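Local coordinates for protein auracyanin-A (Chloroflexus aurantiacus, PDB 2AAN) that probably serves as a soluble electron acceptor for the membrane-bound alternative complex III, carrying electrons on a single blue copper centre, at residues Glu28-Asp33 with Pro126-Leu131; Thr35-Ser40 with Tyr119-Thr124; Asn59-Lys64 with Asn85-Asp90. All blocks are in the same frame, centred on the assembly; numbering follows the deposited sequence.

How the contacts relate
Contact 3 is buried, contacts 1 and 2 partly so. The centre of contact 1 is about 11 Å from that of the chain, against about 7 Å for the others, at the copper-bearing end of the cupredoxin domain where two loops meet. It works through a CH-pi contact on a copper-bound imidazole and a bridging water. Contact 2 joins two strands of the five-stranded sheet through a tyrosine and a leucine. Contact 3 sets an amide-to-amide hydrogen bond beside an apolar pair. Strands 117-122 and 61-63, of contacts 2 and 3, are neighbours in that sheet. Contacts 1 and 2 each supply a copper ligand; Asn59 of contact 3 holds the backbone at Thr124, next to one of them.

Contact 1. Residues Glu28-Asp33 with Pro126-Leu131; sequences EELAFD and PGHYPL. With CU (copper (II) ion), chain B.
Leu30 lies on the imidazole of His128 in a loop-to-loop contact at the copper end of the cupredoxin fold. The segment 28-33 belongs to the connection between strands 19-24 and 36-39. The other segment, 126-131, is part of the ligand loop between the last two strands, which supplies His128 and, one residue past the segment, Met132. No direct hydrogen bond joins the two; apolar contact and one water do the work.

The leucine comes over one face of the ring, displaced toward its rim. CG of Leu30 stands 4.2 Å from the centroid of the His128 ring and only 20° off the ring normal, a CH-pi contact, while its CD1 reaches 4.1 Å from NE2 of the histidine. With CG of Leu30 set opposite its own carbonyl carbon (chi1 -84°), the branch leans over the imidazole, and the two side chains meet at nearly a right angle. His128 spends its ND1 on copper, at 2.1 Å, together with Cys123 and His58, and the metal bond and the leucine both limit how the ring can turn. Gly127, just before, has a positive phi of 85°, a conformation in which a beta carbon would collide with the preceding carbonyl oxygen.

The backbone at Leu30 is pinched into an inverse gamma turn, closed by a weak bond from Ala31 N to Glu29 O of 3.1 Å. Deeper in, the ring of Phe32 meets those of Trp60 and Tyr121 edge to face, so the same loop also reaches into the core. Leu131 brings its CB to 3.6 Å from Leu30 O. That carbonyl oxygen also accepts a hydrogen bond from a water, which donates a second one to Leu131 O at 2.7 Å.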
loop_
_atom_site.group_PDB
_atom_site.type_symbol
_atom_site.label_atom_id
_atom_site.label_comp_id
_atom_site.label_asym_id
_atom_site.label_seq_id
_atom_site.Cartn_x
_atom_site.Cartn_y
_atom_site.Cartn_z
ATOM N N GLU A 28 9.200 13.673 3.056
ATOM C CA GLU A 28 8.113 14.179 3.864
ATOM C C GLU A 28 6.804 14.354 3.083
ATOM O O GLU A 28 5.792 14.733 3.653
ATOM C CB GLU A 28 8.515 15.509 4.493
ATOM C CG GLU A 28 9.699 15.400 5.402
ATOM C CD GLU A 28 9.445 14.545 6.613
ATOM O OE1 GLU A 28 10.453 14.078 7.194
ATOM O OE2 GLU A 28 8.252 14.324 6.981
ATOM N N GLU A 29 6.819 14.032 1.792
ATOM C CA GLU A 29 5.665 14.247 0.927
ATOM C C GLU A 29 4.632 13.131 1.102
ATOM O O GLU A 29 4.957 12.039 1.536
ATOM C CB GLU A 29 6.096 14.248 -0.540
ATOM C CG GLU A 29 7.024 15.386 -0.905
ATOM C CD GLU A 29 6.355 16.740 -0.749
ATOM O OE1 GLU A 29 5.128 16.854 -1.013
ATOM O OE2 GLU A 29 7.058 17.697 -0.365
ATOM N N LEU A 30 3.413 13.422 0.662
ATOM C CA LEU A 30 2.320 12.487 0.644
ATOM C C LEU A 30 2.379 11.751 -0.712
ATOM O O LEU A 30 1.563 11.962 -1.593
ATOM C CB LEU A 30 0.998 13.215 0.846
ATOM C CG LEU A 30 0.594 13.495 2.298
ATOM C CD1 LEU A 30 1.693 13.711 3.322
ATOM C CD2 LEU A 30 -0.428 14.508 2.409
ATOM N N ALA A 31 3.367 10.874 -0.835
ATOM C CA ALA A 31 3.703 10.220 -2.097
ATOM C C ALA A 31 4.580 9.062 -1.755
ATOM O O ALA A 31 5.399 9.151 -0.819
ATOM C CB ALA A 31 4.479 11.164 -3.017
ATOM N N PHE A 32 4.426 7.997 -2.525
ATOM C CA PHE A 32 5.414 6.933 -2.576
ATOM C C PHE A 32 6.542 7.399 -3.470
ATOM O O PHE A 32 6.331 8.139 -4.443
ATOM C CB PHE A 32 4.811 5.638 -3.110
ATOM C CG PHE A 32 3.740 5.040 -2.229
ATOM C CD1 PHE A 32 2.411 5.135 -2.576
ATOM C CD2 PHE A 32 4.090 4.323 -1.102
ATOM C CE1 PHE A 32 1.423 4.545 -1.775
ATOM C CE2 PHE A 32 3.134 3.765 -0.285
ATOM C CZ PHE A 32 1.787 3.893 -0.612
ATOM N N ASP A 33 7.736 6.929 -3.180
ATOM C CA ASP A 33 8.901 7.229 -4.026
ATOM C C ASP A 33 9.008 6.435 -5.312
ATOM O O ASP A 33 9.916 6.647 -6.064
ATOM C CB ASP A 33 10.218 7.165 -3.253
ATOM C CG ASP A 33 10.631 5.775 -2.770
ATOM O OD1 ASP A 33 10.043 4.729 -3.080
ATOM O OD2 ASP A 33 11.656 5.760 -2.058
ATOM N N PRO A 126 -5.215 8.777 7.321
ATOM C CA PRO A 126 -6.143 9.860 7.056
ATOM C C PRO A 126 -5.537 10.993 6.239
ATOM O O PRO A 126 -4.526 11.553 6.622
ATOM C CB PRO A 126 -6.524 10.341 8.476
ATOM C CG PRO A 126 -6.565 9.080 9.247
ATOM C CD PRO A 126 -5.375 8.283 8.703
ATOM N N GLY A 127 -6.186 11.327 5.128
ATOM C CA GLY A 127 -5.750 12.441 4.293
ATOM C C GLY A 127 -4.666 12.158 3.259
ATOM O O GLY A 127 -4.383 13.016 2.408
ATOM N N HIS A 128 -4.020 10.999 3.295
ATOM C CA HIS A 128 -2.886 10.768 2.343
ATOM C C HIS A 128 -3.336 10.380 0.949
ATOM O O HIS A 128 -2.747 10.824 -0.035
ATOM C CB HIS A 128 -1.920 9.745 2.896
ATOM C CG HIS A 128 -1.208 10.231 4.102
ATOM N ND1 HIS A 128 -0.094 9.606 4.609
ATOM C CD2 HIS A 128 -1.448 11.300 4.901
ATOM C CE1 HIS A 128 0.320 10.269 5.680
ATOM N NE2 HIS A 128 -0.472 11.315 5.861
ATOM N N TYR A 129 -4.368 9.543 0.874
ATOM C CA TYR A 129 -5.070 9.269 -0.380
ATOM C C TYR A 129 -6.020 10.432 -0.558
ATOM O O TYR A 129 -6.624 10.876 0.435
ATOM C CB TYR A 129 -5.821 7.909 -0.312
ATOM C CG TYR A 129 -6.602 7.612 -1.578
ATOM C CD1 TYR A 129 -5.969 7.042 -2.677
ATOM C CD2 TYR A 129 -7.907 8.045 -1.729
ATOM C CE1 TYR A 129 -6.618 6.832 -3.859
ATOM C CE2 TYR A 129 -8.595 7.844 -2.946
ATOM C CZ TYR A 129 -7.950 7.220 -3.999
ATOM O OH TYR A 129 -8.576 6.976 -5.213
ATOM N N PRO A 130 -6.231 10.904 -1.797
ATOM C CA PRO A 130 -5.848 10.383 -3.120
ATOM C C PRO A 130 -4.475 10.741 -3.637
ATOM O O PRO A 130 -4.071 10.203 -4.646
ATOM C CB PRO A 130 -6.910 11.018 -4.034
ATOM C CG PRO A 130 -7.097 12.364 -3.419
ATOM C CD PRO A 130 -7.065 12.109 -1.941
ATOM N N LEU A 131 -3.702 11.573 -2.951
ATOM C CA LEU A 131 -2.383 11.854 -3.490
ATOM C C LEU A 131 -1.468 10.642 -3.443
ATOM O O LEU A 131 -0.688 10.396 -4.353
ATOM C CB LEU A 131 -1.711 13.006 -2.740
ATOM C CG LEU A 131 -2.169 14.409 -3.127
ATOM C CD1 LEU A 131 -1.610 15.364 -2.091
ATOM C CD2 LEU A 131 -1.685 14.763 -4.507
HETATM CU CU CU B . 0.671 7.763 3.995
HETATM O O HOH W 1 1.403 12.127 -4.455
#

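Contact 2. Residues Thr35-Ser40 with Tyr119-Thr124; sequences TELTVS and YLYICT. With CU (copper (II) ion), chain B.
Strands 36-39 and 119-122 run antiparallel but never pair, because strand 133-138 lies between them in the sheet; the nearest alpha carbons, those of Thr35 and Tyr121, are 8.9 Å apart. The backbone of 36-39 spends its bonds on that middle strand, at Lys135 and Val137, and no hydrogen bond passes directly between the two segments. What crosses the gap is led by side chains, Leu37 and Tyr121 both being directed inward and the tyrosine reaching the backbone at Thr35 and Glu36 as well.

Tyr121 does most of the reaching. Its ring is carried over the intervening strand with CG lodged between the backbone N and the carbonyl carbon (chi1 55°), a setting that sends the phenol toward the start of strand 36-39. There Tyr121 OH comes to 3.3 Å from Thr35 C. It lies equally near Glu36 N, but the angle is too poor for a bond; the hydroxyl is instead hydrogen-bonded to the carbonyl oxygen of Lys34, just ahead of the segment. This tethers the far end of the ring to the turn leading into the strand.

Leu37 meets the same ring lower down, its CD1 3.7 Å from Tyr121 CE2 and its CG 3.8 Å from the hydroxyl oxygen. The two side chains cross at about a right angle, the methyl approaching the ring obliquely. In the cupredoxin beta sandwich both side chains belong to one sheet and face the interior, where Ile21 and Ile23 of the opposing sheet touch Leu37 and Tyr121 respectively, and Phe32 and Trp60 bring their rings against the tyrosine.

Two residues beyond Tyr121 the strand has ended and the chain delivers Cys123 to the metal. Its SG, anti to the backbone N at a chi1 of 170°, binds copper at 2.2 Å.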
loop_
_atom_site.group_PDB
_atom_site.type_symbol
_atom_site.label_atom_id
_atom_site.label_comp_id
_atom_site.label_asym_id
_atom_site.label_seq_id
_atom_site.Cartn_x
_atom_site.Cartn_y
_atom_site.Cartn_z
ATOM N N THR A 35 6.034 5.169 -8.224
ATOM C CA THR A 35 4.627 5.230 -8.611
ATOM C C THR A 35 4.270 4.083 -9.520
ATOM O O THR A 35 3.102 3.915 -9.876
ATOM C CB THR A 35 4.212 6.539 -9.324
ATOM O OG1 THR A 35 5.039 6.778 -10.470
ATOM C CG2 THR A 35 4.235 7.687 -8.364
ATOM N N GLU A 36 5.254 3.267 -9.835
ATOM C CA GLU A 36 4.921 2.009 -10.392
ATOM C C GLU A 36 5.893 0.867 -10.199
ATOM O O GLU A 36 7.098 1.050 -10.182
ATOM C CB GLU A 36 4.499 2.173 -11.823
ATOM C CG GLU A 36 5.631 2.083 -12.760
ATOM C CD GLU A 36 5.336 1.149 -13.895
ATOM O OE1 GLU A 36 4.199 1.167 -14.385
ATOM O OE2 GLU A 36 6.265 0.429 -14.305
ATOM N N LEU A 37 5.302 -0.298 -10.021
ATOM C CA LEU A 37 6.007 -1.558 -9.763
ATOM C C LEU A 37 5.514 -2.591 -10.740
ATOM O O LEU A 37 4.351 -2.575 -11.098
ATOM C CB LEU A 37 5.715 -2.033 -8.345
ATOM C CG LEU A 37 5.977 -1.037 -7.221
ATOM C CD1 LEU A 37 5.530 -1.611 -5.872
ATOM C CD2 LEU A 37 7.450 -0.601 -7.174
ATOM N N THR A 38 6.415 -3.444 -11.220
ATOM C CA THR A 38 6.059 -4.493 -12.145
ATOM C C THR A 38 6.546 -5.802 -11.578
ATOM O O THR A 38 7.689 -5.904 -11.150
ATOM C CB THR A 38 6.698 -4.297 -13.516
ATOM O OG1 THR A 38 6.300 -3.037 -14.042
ATOM C CG2 THR A 38 6.224 -5.383 -14.474
ATOM N N VAL A 39 5.642 -6.777 -11.536
ATOM C CA VAL A 39 5.959 -8.117 -11.077
ATOM C C VAL A 39 5.293 -9.084 -12.049
ATOM O O VAL A 39 4.553 -8.649 -12.942
ATOM C CB VAL A 39 5.489 -8.370 -9.620
ATOM C CG1 VAL A 39 6.246 -7.436 -8.649
ATOM C CG2 VAL A 39 3.977 -8.189 -9.465
ATOM N N SER A 40 5.541 -10.379 -11.856
ATOM C CA SER A 40 4.883 -11.450 -12.638
ATOM C C SER A 40 3.763 -12.056 -11.825
ATOM O O SER A 40 3.870 -12.151 -10.615
ATOM C CB SER A 40 5.880 -12.562 -12.988
ATOM O OG SER A 40 7.111 -12.007 -13.416
ATOM N N TYR A 119 -3.082 -2.936 -10.746
ATOM C CA TYR A 119 -3.739 -2.801 -9.451
ATOM C C TYR A 119 -3.267 -1.508 -8.841
ATOM O O TYR A 119 -2.185 -1.053 -9.128
ATOM C CB TYR A 119 -3.337 -3.973 -8.551
ATOM C CG TYR A 119 -3.744 -5.324 -9.124
ATOM C CD1 TYR A 119 -4.938 -5.932 -8.732
ATOM C CD2 TYR A 119 -2.938 -5.980 -10.054
ATOM C CE1 TYR A 119 -5.325 -7.167 -9.258
ATOM C CE2 TYR A 119 -3.314 -7.221 -10.599
ATOM C CZ TYR A 119 -4.498 -7.809 -10.188
ATOM O OH TYR A 119 -4.861 -9.021 -10.711
ATOM N N LEU A 120 -4.078 -0.913 -8.001
ATOM C CA LEU A 120 -3.650 0.295 -7.288
ATOM C C LEU A 120 -3.068 -0.086 -5.959
ATOM O O LEU A 120 -3.548 -1.021 -5.321
ATOM C CB LEU A 120 -4.833 1.226 -7.040
ATOM C CG LEU A 120 -5.490 1.802 -8.274
ATOM C CD1 LEU A 120 -6.813 2.478 -7.917
ATOM C CD2 LEU A 120 -4.586 2.770 -8.997
ATOM N N TYR A 121 -2.008 0.615 -5.561
ATOM C CA TYR A 121 -1.598 0.610 -4.185
ATOM C C TYR A 121 -1.753 2.012 -3.656
ATOM O O TYR A 121 -1.593 2.962 -4.404
ATOM C CB TYR A 121 -0.189 0.026 -3.963
ATOM C CG TYR A 121 0.957 0.628 -4.749
ATOM C CD1 TYR A 121 1.565 1.808 -4.331
ATOM C CD2 TYR A 121 1.481 -0.014 -5.874
ATOM C CE1 TYR A 121 2.646 2.334 -5.016
ATOM C CE2 TYR A 121 2.557 0.503 -6.553
ATOM C CZ TYR A 121 3.134 1.687 -6.141
ATOM O OH TYR A 121 4.201 2.244 -6.828
ATOM N N ILE A 122 -2.192 2.094 -2.398
ATOM C CA ILE A 122 -2.562 3.333 -1.743
ATOM C C ILE A 122 -2.083 3.307 -0.297
ATOM O O ILE A 122 -1.711 2.267 0.245
ATOM C CB ILE A 122 -4.092 3.598 -1.752
ATOM C CG1 ILE A 122 -4.859 2.552 -0.903
ATOM C CG2 ILE A 122 -4.618 3.557 -3.169
ATOM C CD1 ILE A 122 -6.336 2.819 -0.727
ATOM N N CYS A 123 -2.071 4.484 0.311
ATOM C CA CYS A 123 -1.901 4.574 1.764
ATOM C C CYS A 123 -3.235 5.018 2.328
ATOM O O CYS A 123 -3.807 5.960 1.809
ATOM C CB CYS A 123 -0.840 5.590 2.095
ATOM S SG CYS A 123 -0.696 6.020 3.844
ATOM N N THR A 124 -3.708 4.377 3.385
ATOM C CA THR A 124 -4.989 4.744 3.999
ATOM C C THR A 124 -4.864 5.581 5.280
ATOM O O THR A 124 -5.839 5.787 5.983
ATOM C CB THR A 124 -5.809 3.477 4.300
ATOM O OG1 THR A 124 -5.115 2.677 5.238
ATOM C CG2 THR A 124 -6.044 2.687 3.027
HETATM CU CU CU B . 0.671 7.763 3.995
#

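Contact 3. Residues Asn59-Lys64 with Asn85-Asp90; sequences NWILVK and NYLPAD. With SO4 (sulfate ion), chain C.
Asn85 opens the segment 85-90 by meeting Asn59, the residue next to the copper ligand His58. Its OD1 accepts from Asn59 ND2 at 2.9 Å, with an N-H...O angle of 176°. The donor keeps this oxygen within its own amide plane, yet it stands 63° out of the carbonyl plane of Asn85, the two amides being turned steeply against each other. The other end of the Asn85 amide, ND2, donates to Ser98 O and lies 4.0 Å from Ile61 CD1. Shortened to an alanine here, the side chain would probably leave that N-H of Asn59 without this acceptor and Ser98 O without its side-chain donor.

Tyr86, like Asn85, has positive phi, and the chain turns sharply through the pair; its carbonyl oxygen takes a hydrogen bond from Thr124 OG1. Thr124 N in turn donates to Asn59 OD1, so Asn59 ties the loop after helix 67-80 to the cysteine-bearing loop of the cupredoxin copper site.

Leu87 then points back at strand 61-63 and meets Ile61 tip to tip, CD1 to CD1 at 3.7 Å, with Ile73 of helix 67-80 also touching the leucine. Pro88 packs on that same helix residue. At Ala89 the chain has reached the surface, where the backbone N makes a weak, 3.4 Å hydrogen bond to O2 of a sulfate, probably from the crystallisation liquor.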
loop_
_atom_site.group_PDB
_atom_site.type_symbol
_atom_site.label_atom_id
_atom_site.label_comp_id
_atom_site.label_asym_id
_atom_site.label_seq_id
_atom_site.Cartn_x
_atom_site.Cartn_y
_atom_site.Cartn_z
ATOM N N ASN A 59 1.081 3.547 5.295
ATOM C CA ASN A 59 1.044 2.135 4.940
ATOM C C ASN A 59 1.057 1.956 3.429
ATOM O O ASN A 59 1.099 2.934 2.674
ATOM C CB ASN A 59 -0.119 1.399 5.640
ATOM C CG ASN A 59 -1.481 1.982 5.338
ATOM O OD1 ASN A 59 -1.656 2.616 4.328
ATOM N ND2 ASN A 59 -2.465 1.760 6.230
ATOM N N TRP A 60 1.100 0.700 3.013
ATOM C CA TRP A 60 1.096 0.306 1.581
ATOM C C TRP A 60 0.079 -0.787 1.482
ATOM O O TRP A 60 0.299 -1.854 2.030
ATOM C CB TRP A 60 2.460 -0.214 1.147
ATOM C CG TRP A 60 2.569 -0.574 -0.306
ATOM C CD1 TRP A 60 3.050 0.210 -1.290
ATOM C CD2 TRP A 60 2.279 -1.844 -0.905
ATOM N NE1 TRP A 60 2.994 -0.451 -2.507
ATOM C CE2 TRP A 60 2.552 -1.727 -2.291
ATOM C CE3 TRP A 60 1.776 -3.046 -0.426
ATOM C CZ2 TRP A 60 2.331 -2.765 -3.191
ATOM C CZ3 TRP A 60 1.559 -4.080 -1.323
ATOM C CH2 TRP A 60 1.862 -3.944 -2.684
ATOM N N ILE A 61 -1.039 -0.473 0.835
ATOM C CA ILE A 61 -2.160 -1.381 0.714
ATOM C C ILE A 61 -2.458 -1.619 -0.768
ATOM O O ILE A 61 -2.723 -0.678 -1.522
ATOM C CB ILE A 61 -3.421 -0.802 1.397
ATOM C CG1 ILE A 61 -3.127 -0.311 2.830
ATOM C CG2 ILE A 61 -4.590 -1.777 1.363
ATOM C CD1 ILE A 61 -2.588 -1.306 3.846
ATOM N N LEU A 62 -2.449 -2.882 -1.161
ATOM C CA LEU A 62 -2.754 -3.281 -2.521
ATOM C C LEU A 62 -4.191 -3.654 -2.642
ATOM O O LEU A 62 -4.657 -4.568 -1.965
ATOM C CB LEU A 62 -1.917 -4.486 -2.909
ATOM C CG LEU A 62 -2.025 -5.019 -4.326
ATOM C CD1 LEU A 62 -1.628 -3.967 -5.347
ATOM C CD2 LEU A 62 -1.118 -6.191 -4.463
ATOM N N VAL A 63 -4.908 -2.962 -3.503
ATOM C CA VAL A 63 -6.337 -3.160 -3.532
ATOM C C VAL A 63 -6.795 -3.676 -4.863
ATOM O O VAL A 63 -6.077 -3.593 -5.867
ATOM C CB VAL A 63 -7.101 -1.906 -3.169
ATOM C CG1 VAL A 63 -6.671 -1.403 -1.789
ATOM C CG2 VAL A 63 -6.894 -0.895 -4.202
ATOM N N LYS A 64 -8.030 -4.176 -4.839
ATOM C CA LYS A 64 -8.744 -4.688 -5.978
ATOM C C LYS A 64 -9.778 -3.618 -6.328
ATOM O O LYS A 64 -10.470 -3.107 -5.452
ATOM C CB LYS A 64 -9.416 -6.003 -5.541
ATOM C CG LYS A 64 -9.904 -6.930 -6.615
ATOM C CD LYS A 64 -10.471 -8.252 -6.013
ATOM C CE LYS A 64 -11.010 -9.198 -7.117
ATOM N NZ LYS A 64 -12.401 -8.865 -7.558
ATOM N N ASN A 85 -5.164 -0.464 11.353
ATOM C CA ASN A 85 -4.351 -0.033 10.223
ATOM C C ASN A 85 -5.148 0.902 9.327
ATOM O O ASN A 85 -4.942 0.919 8.130
ATOM C CB ASN A 85 -3.841 -1.264 9.429
ATOM C CG ASN A 85 -2.563 -0.974 8.560
ATOM O OD1 ASN A 85 -1.974 0.109 8.594
ATOM N ND2 ASN A 85 -2.148 -1.974 7.793
ATOM N N TYR A 86 -6.053 1.696 9.905
ATOM C CA TYR A 86 -6.911 2.576 9.109
ATOM C C TYR A 86 -7.488 1.801 7.941
ATOM O O TYR A 86 -7.488 2.277 6.807
ATOM C CB TYR A 86 -6.147 3.804 8.614
ATOM C CG TYR A 86 -5.615 4.671 9.741
ATOM C CD1 TYR A 86 -4.286 4.626 10.098
ATOM C CD2 TYR A 86 -6.453 5.524 10.456
ATOM C CE1 TYR A 86 -3.789 5.431 11.124
ATOM C CE2 TYR A 86 -5.964 6.337 11.496
ATOM C CZ TYR A 86 -4.617 6.265 11.818
ATOM O OH TYR A 86 -4.118 7.045 12.841
ATOM N N LEU A 87 -7.993 0.606 8.224
ATOM C CA LEU A 87 -8.587 -0.233 7.178
ATOM C C LEU A 87 -9.854 -0.896 7.662
ATOM O O LEU A 87 -10.032 -1.103 8.858
ATOM C CB LEU A 87 -7.612 -1.337 6.785
ATOM C CG LEU A 87 -6.489 -0.975 5.833
ATOM C CD1 LEU A 87 -5.628 -2.218 5.704
ATOM C CD2 LEU A 87 -7.014 -0.539 4.486
ATOM N N PRO A 88 -10.747 -1.226 6.725
ATOM C CA PRO A 88 -11.913 -2.040 7.079
ATOM C C PRO A 88 -11.547 -3.494 7.355
ATOM O O PRO A 88 -10.601 -4.045 6.756
ATOM C CB PRO A 88 -12.787 -1.959 5.835
ATOM C CG PRO A 88 -11.849 -1.739 4.748
ATOM C CD PRO A 88 -10.714 -0.901 5.295
ATOM N N ALA A 89 -12.324 -4.102 8.248
ATOM C CA ALA A 89 -12.180 -5.520 8.598
ATOM C C ALA A 89 -12.617 -6.426 7.420
ATOM O O ALA A 89 -12.180 -7.558 7.306
ATOM C CB ALA A 89 -12.993 -5.825 9.832
ATOM N N ASP A 90 -13.446 -5.889 6.533
ATOM C CA ASP A 90 -13.779 -6.542 5.273
ATOM C C ASP A 90 -12.588 -6.432 4.311
ATOM O O ASP A 90 -12.156 -5.324 3.885
ATOM C CB ASP A 90 -15.042 -5.919 4.689
ATOM C CG ASP A 90 -15.507 -6.576 3.383
ATOM O OD1 ASP A 90 -14.807 -7.450 2.819
ATOM O OD2 ASP A 90 -16.597 -6.175 2.917
HETATM S S SO4 C . -15.336 -2.851 10.606
HETATM O O1 SO4 C . -15.958 -1.862 11.468
HETATM O O2 SO4 C . -13.974 -3.109 11.058
HETATM O O3 SO4 C . -16.107 -4.072 10.726
HETATM O O4 SO4 C . -15.178 -2.334 9.260
#